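Local coordinates for conserved domain protein (Porphyromonas gingivalis, PDB 3PNN) that is probably a cytoplasmic glycosyltransferase with a Rossmann-like alpha/beta/alpha fold that forms glycosidic linkages, at residues Thr159-Arg168 against Trp273-Asp281. Residues are numbered along the deposited sequence; the frame is centred on the assembly and turned at random.
Sequences TLSESGGVSR and WFGVTYSDD
Arg168 sets its guanidinium over the six-membered ring of Trp273 in a cation-pi contact, CZ lying 5.0 Å from the ring centroid, where two loops of this Rossmann-like glycosyltransferase meet: the one leading into strand 166-173 and the one before helix 282-294. The two planes stand 64° apart, and Arg168 NH2 comes nearest, 3.5 Å from Trp273 CH2. Bending at chi2 (-74°) turns the arginine back toward Thr159, which it grips side-on: NH2 donates to Thr159 O (2.8 Å) and NE to Thr159 OG1 (3.1 Å), both within the guanidinium plane. That hydroxyl is also hydrogen-bonded to Val156 O. The threonine thus fixes the planar, many-donor group while Val166 CB covers one face. Trp273 is anchored in turn through NE1 to Asp125, and water 1 links Arg168 NH2 to Thr277 OG1. Farther along, Ser161 OG accepts from Ser163 N in an ST turn and donates to the syn lone pair of Asp281 OD1 (2.9 Å); Asp281 OD2 is met by Tyr278 N from above the carboxylate plane. Ser163 C lies over one face of the Tyr278 ring, and Gly164, lacking a side chain, leaves room for the hydroxyl. At the ring edge, Tyr278 OH donates in the carbonyl plane to a lone pair of Gly165 O, at 2.7 Å.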
ATOM      1  N   THR A 159      13.117  -8.668  -1.642  1.00 30.31           N
ATOM      2  CA  THR A 159      11.661  -8.848  -1.686  1.00 31.14           C
ATOM      3  C   THR A 159      11.208 -10.034  -2.523  1.00 31.96           C
ATOM      4  O   THR A 159      10.038 -10.118  -2.896  1.00 37.07           O
ATOM      5  CB  THR A 159      10.952  -7.593  -2.250  1.00 31.50           C
ATOM      6  OG1 THR A 159      11.203  -7.488  -3.666  1.00 34.44           O
ATOM      7  CG2 THR A 159      11.437  -6.313  -1.528  1.00 31.94           C
ATOM      8  N   LEU A 160      12.116 -10.955  -2.823  1.00 30.76           N
ATOM      9  CA  LEU A 160      11.776 -12.061  -3.716  1.00 32.97           C
ATOM     10  C   LEU A 160      11.265 -13.268  -2.935  1.00 38.57           C
ATOM     11  O   LEU A 160      11.369 -13.311  -1.712  1.00 40.16           O
ATOM     12  CB  LEU A 160      12.992 -12.458  -4.554  1.00 36.13           C
ATOM     13  CG  LEU A 160      13.670 -11.274  -5.244  1.00 36.29           C
ATOM     14  CD1 LEU A 160      14.935 -11.747  -5.950  1.00 40.67           C
ATOM     15  CD2 LEU A 160      12.719 -10.585  -6.212  1.00 31.00           C
ATOM     16  N   SER A 161      10.700 -14.234  -3.650  1.00 37.62           N
ATOM     17  CA  SER A 161      10.275 -15.495  -3.048  1.00 35.60           C
ATOM     18  C   SER A 161      10.968 -16.682  -3.706  1.00 37.90           C
ATOM     19  O   SER A 161      11.106 -16.732  -4.929  1.00 42.86           O
ATOM     20  CB  SER A 161       8.760 -15.673  -3.157  1.00 35.46           C
ATOM     21  OG  SER A 161       8.396 -17.011  -2.804  1.00 38.68           O
ATOM     22  N   GLU A 162      11.397 -17.642  -2.896  1.00 42.11           N
ATOM     23  CA  GLU A 162      11.972 -18.869  -3.440  1.00 54.88           C
ATOM     24  C   GLU A 162      10.915 -19.778  -4.076  1.00 54.20           C
ATOM     25  O   GLU A 162      11.254 -20.784  -4.695  1.00 53.28           O
ATOM     26  CB  GLU A 162      12.729 -19.641  -2.359  1.00 64.98           C
ATOM     27  CG  GLU A 162      13.982 -18.937  -1.863  1.00 80.76           C
ATOM     28  CD  GLU A 162      14.856 -19.837  -1.009  1.00 91.61           C
ATOM     29  OE1 GLU A 162      15.186 -20.954  -1.464  1.00 95.71           O
ATOM     30  OE2 GLU A 162      15.218 -19.422   0.113  1.00 95.53           O
ATOM     31  N   SER A 163       9.640 -19.421  -3.931  1.00 47.33           N
ATOM     32  CA  SER A 163       8.548 -20.288  -4.391  1.00 48.97           C
ATOM     33  C   SER A 163       7.990 -19.929  -5.770  1.00 52.64           C
ATOM     34  O   SER A 163       7.223 -20.694  -6.362  1.00 50.74           O
ATOM     35  CB  SER A 163       7.418 -20.310  -3.357  1.00 48.54           C
ATOM     36  OG  SER A 163       7.847 -20.960  -2.169  1.00 52.37           O
ATOM     37  N   GLY A 164       8.364 -18.765  -6.283  1.00 42.89           N
ATOM     38  CA  GLY A 164       7.864 -18.324  -7.573  1.00 44.61           C
ATOM     39  C   GLY A 164       8.099 -16.844  -7.796  1.00 49.95           C
ATOM     40  O   GLY A 164       8.724 -16.173  -6.973  1.00 42.03           O
ATOM     41  N   GLY A 165       7.584 -16.327  -8.906  1.00 51.12           N
ATOM     42  CA  GLY A 165       7.788 -14.934  -9.246  1.00 47.10           C
ATOM     43  C   GLY A 165       6.958 -13.989  -8.412  1.00 46.50           C
ATOM     44  O   GLY A 165       5.902 -14.362  -7.892  1.00 43.46           O
ATOM     45  N   VAL A 166       7.436 -12.755  -8.279  1.00 38.49           N
ATOM     46  CA  VAL A 166       6.673 -11.723  -7.600  1.00 35.71           C
ATOM     47  C   VAL A 166       6.429 -10.539  -8.525  1.00 37.18           C
ATOM     48  O   VAL A 166       7.116 -10.370  -9.526  1.00 39.55           O
ATOM     49  CB  VAL A 166       7.367 -11.243  -6.308  1.00 35.65           C
ATOM     50  CG1 VAL A 166       7.508 -12.408  -5.327  1.00 38.64           C
ATOM     51  CG2 VAL A 166       8.729 -10.632  -6.619  1.00 35.46           C
ATOM     52  N   SER A 167       5.442  -9.728  -8.178  1.00 42.29           N
ATOM     53  CA  SER A 167       5.123  -8.542  -8.945  1.00 45.71           C
ATOM     54  C   SER A 167       5.521  -7.325  -8.119  1.00 40.48           C
ATOM     55  O   SER A 167       5.149  -7.208  -6.952  1.00 36.57           O
ATOM     56  CB  SER A 167       3.630  -8.528  -9.279  1.00 49.54           C
ATOM     57  OG  SER A 167       3.261  -7.345  -9.959  1.00 49.40           O
ATOM     58  N   ARG A 168       6.292  -6.424  -8.727  1.00 39.23           N
ATOM     59  CA  ARG A 168       6.858  -5.278  -8.015  1.00 36.12           C
ATOM     60  C   ARG A 168       6.765  -4.008  -8.857  1.00 37.10           C
ATOM     61  O   ARG A 168       6.920  -4.056 -10.074  1.00 38.65           O
ATOM     62  CB  ARG A 168       8.331  -5.550  -7.678  1.00 33.89           C
ATOM     63  CG  ARG A 168       8.566  -6.759  -6.797  1.00 36.07           C
ATOM     64  CD  ARG A 168       8.153  -6.455  -5.364  1.00 35.07           C
ATOM     65  NE  ARG A 168       8.263  -7.610  -4.474  1.00 33.21           N
ATOM     66  CZ  ARG A 168       7.216  -8.280  -3.986  1.00 41.53           C
ATOM     67  NH1 ARG A 168       5.976  -7.921  -4.319  1.00 36.29           N
ATOM     68  NH2 ARG A 168       7.403  -9.306  -3.158  1.00 38.28           N
ATOM     69  N   TRP A 273      11.197  -5.370   4.307  1.00 23.64           N
ATOM     70  CA  TRP A 273       9.844  -5.854   4.071  1.00 24.53           C
ATOM     71  C   TRP A 273       9.780  -7.369   4.237  1.00 31.50           C
ATOM     72  O   TRP A 273      10.726  -8.086   3.910  1.00 28.52           O
ATOM     73  CB  TRP A 273       9.408  -5.494   2.645  1.00 23.87           C
ATOM     74  CG  TRP A 273       8.168  -6.240   2.175  1.00 26.82           C
ATOM     75  CD1 TRP A 273       6.876  -5.818   2.265  1.00 32.29           C
ATOM     76  CD2 TRP A 273       8.126  -7.525   1.535  1.00 29.22           C
ATOM     77  NE1 TRP A 273       6.026  -6.768   1.736  1.00 30.62           N
ATOM     78  CE2 TRP A 273       6.772  -7.825   1.284  1.00 31.57           C
ATOM     79  CE3 TRP A 273       9.104  -8.454   1.165  1.00 36.19           C
ATOM     80  CZ2 TRP A 273       6.369  -9.010   0.666  1.00 31.12           C
ATOM     81  CZ3 TRP A 273       8.704  -9.632   0.554  1.00 36.52           C
ATOM     82  CH2 TRP A 273       7.346  -9.902   0.321  1.00 33.47           C
ATOM     83  N   PHE A 274       8.666  -7.856   4.753  1.00 27.53           N
ATOM     84  CA  PHE A 274       8.294  -9.233   4.455  1.00 30.79           C
ATOM     85  C   PHE A 274       6.791  -9.445   4.366  1.00 28.66           C
ATOM     86  O   PHE A 274       5.998  -8.609   4.789  1.00 26.08           O
ATOM     87  CB  PHE A 274       8.960 -10.251   5.371  1.00 33.38           C
ATOM     88  CG  PHE A 274       8.919  -9.899   6.806  1.00 35.83           C
ATOM     89  CD1 PHE A 274       7.827 -10.262   7.591  1.00 42.96           C
ATOM     90  CD2 PHE A 274       9.991  -9.239   7.400  1.00 37.85           C
ATOM     91  CE1 PHE A 274       7.793  -9.956   8.956  1.00 44.53           C
ATOM     92  CE2 PHE A 274       9.964  -8.929   8.754  1.00 41.99           C
ATOM     93  CZ  PHE A 274       8.864  -9.287   9.534  1.00 42.98           C
ATOM     94  N   GLY A 275       6.414 -10.570   3.783  1.00 28.30           N
ATOM     95  CA  GLY A 275       5.028 -10.816   3.469  1.00 32.81           C
ATOM     96  C   GLY A 275       4.903 -12.200   2.890  1.00 33.88           C
ATOM     97  O   GLY A 275       5.898 -12.828   2.512  1.00 28.39           O
ATOM     98  N   VAL A 276       3.672 -12.687   2.840  1.00 30.52           N
ATOM     99  CA  VAL A 276       3.418 -14.037   2.374  1.00 35.97           C
ATOM    100  C   VAL A 276       2.915 -13.955   0.945  1.00 38.13           C
ATOM    101  O   VAL A 276       1.755 -13.630   0.714  1.00 39.20           O
ATOM    102  CB  VAL A 276       2.370 -14.733   3.260  1.00 33.56           C
ATOM    103  CG1 VAL A 276       2.054 -16.154   2.736  1.00 34.03           C
ATOM    104  CG2 VAL A 276       2.831 -14.778   4.705  1.00 31.20           C
ATOM    105  N   THR A 277       3.791 -14.216  -0.019  1.00 36.35           N
ATOM    106  CA  THR A 277       3.372 -14.234  -1.422  1.00 39.33           C
ATOM    107  C   THR A 277       2.811 -15.603  -1.782  1.00 42.04           C
ATOM    108  O   THR A 277       1.746 -15.714  -2.384  1.00 47.20           O
ATOM    109  CB  THR A 277       4.533 -13.882  -2.380  1.00 39.62           C
ATOM    110  OG1 THR A 277       5.195 -12.705  -1.915  1.00 44.23           O
ATOM    111  CG2 THR A 277       4.008 -13.636  -3.787  1.00 46.72           C
ATOM    112  N   TYR A 278       3.546 -16.644  -1.411  1.00 39.17           N
ATOM    113  CA  TYR A 278       3.124 -18.018  -1.622  1.00 36.98           C
ATOM    114  C   TYR A 278       3.005 -18.662  -0.253  1.00 38.66           C
ATOM    115  O   TYR A 278       3.719 -18.275   0.675  1.00 33.14           O
ATOM    116  CB  TYR A 278       4.159 -18.777  -2.455  1.00 35.16           C
ATOM    117  CG  TYR A 278       4.325 -18.245  -3.860  1.00 40.32           C
ATOM    118  CD1 TYR A 278       3.513 -18.700  -4.896  1.00 44.22           C
ATOM    119  CD2 TYR A 278       5.288 -17.278  -4.153  1.00 38.05           C
ATOM    120  CE1 TYR A 278       3.657 -18.216  -6.188  1.00 48.53           C
ATOM    121  CE2 TYR A 278       5.441 -16.788  -5.442  1.00 42.18           C
ATOM    122  CZ  TYR A 278       4.623 -17.260  -6.454  1.00 49.75           C
ATOM    123  OH  TYR A 278       4.766 -16.776  -7.734  1.00 50.52           O
ATOM    124  N   SER A 279       2.119 -19.643  -0.120  1.00 37.96           N
ATOM    125  CA  SER A 279       1.875 -20.267   1.186  1.00 37.11           C
ATOM    126  C   SER A 279       3.173 -20.774   1.818  1.00 34.14           C
ATOM    127  O   SER A 279       3.372 -20.658   3.029  1.00 36.40           O
ATOM    128  CB  SER A 279       0.820 -21.390   1.078  1.00 39.19           C
ATOM    129  OG  SER A 279       1.247 -22.419   0.198  1.00 42.87           O
ATOM    130  N   ASP A 280       4.061 -21.322   0.995  1.00 31.45           N
ATOM    131  CA  ASP A 280       5.365 -21.792   1.461  1.00 33.09           C
ATOM    132  C   ASP A 280       6.233 -20.696   2.091  1.00 36.74           C
ATOM    133  O   ASP A 280       7.170 -21.000   2.833  1.00 40.56           O
ATOM    134  CB  ASP A 280       6.137 -22.458   0.313  1.00 48.95           C
ATOM    135  CG  ASP A 280       5.788 -23.933   0.144  1.00 66.69           C
ATOM    136  OD1 ASP A 280       5.276 -24.542   1.109  1.00 68.38           O
ATOM    137  OD2 ASP A 280       6.040 -24.486  -0.952  1.00 68.90           O
ATOM    138  N   ASP A 281       5.932 -19.431   1.790  1.00 30.56           N
ATOM    139  CA  ASP A 281       6.661 -18.296   2.379  1.00 30.51           C
ATOM    140  C   ASP A 281       6.293 -18.079   3.850  1.00 37.76           C
ATOM    141  O   ASP A 281       7.018 -17.418   4.590  1.00 32.91           O
ATOM    142  CB  ASP A 281       6.347 -16.985   1.642  1.00 31.95           C
ATOM    143  CG  ASP A 281       6.824 -16.980   0.205  1.00 39.21           C
ATOM    144  OD1 ASP A 281       7.727 -17.768  -0.126  1.00 38.37           O
ATOM    145  OD2 ASP A 281       6.286 -16.179  -0.592  1.00 40.08           O
TER
HETATM  146  O   HOH W   1       4.464 -10.124  -2.664  1.00 42.90           O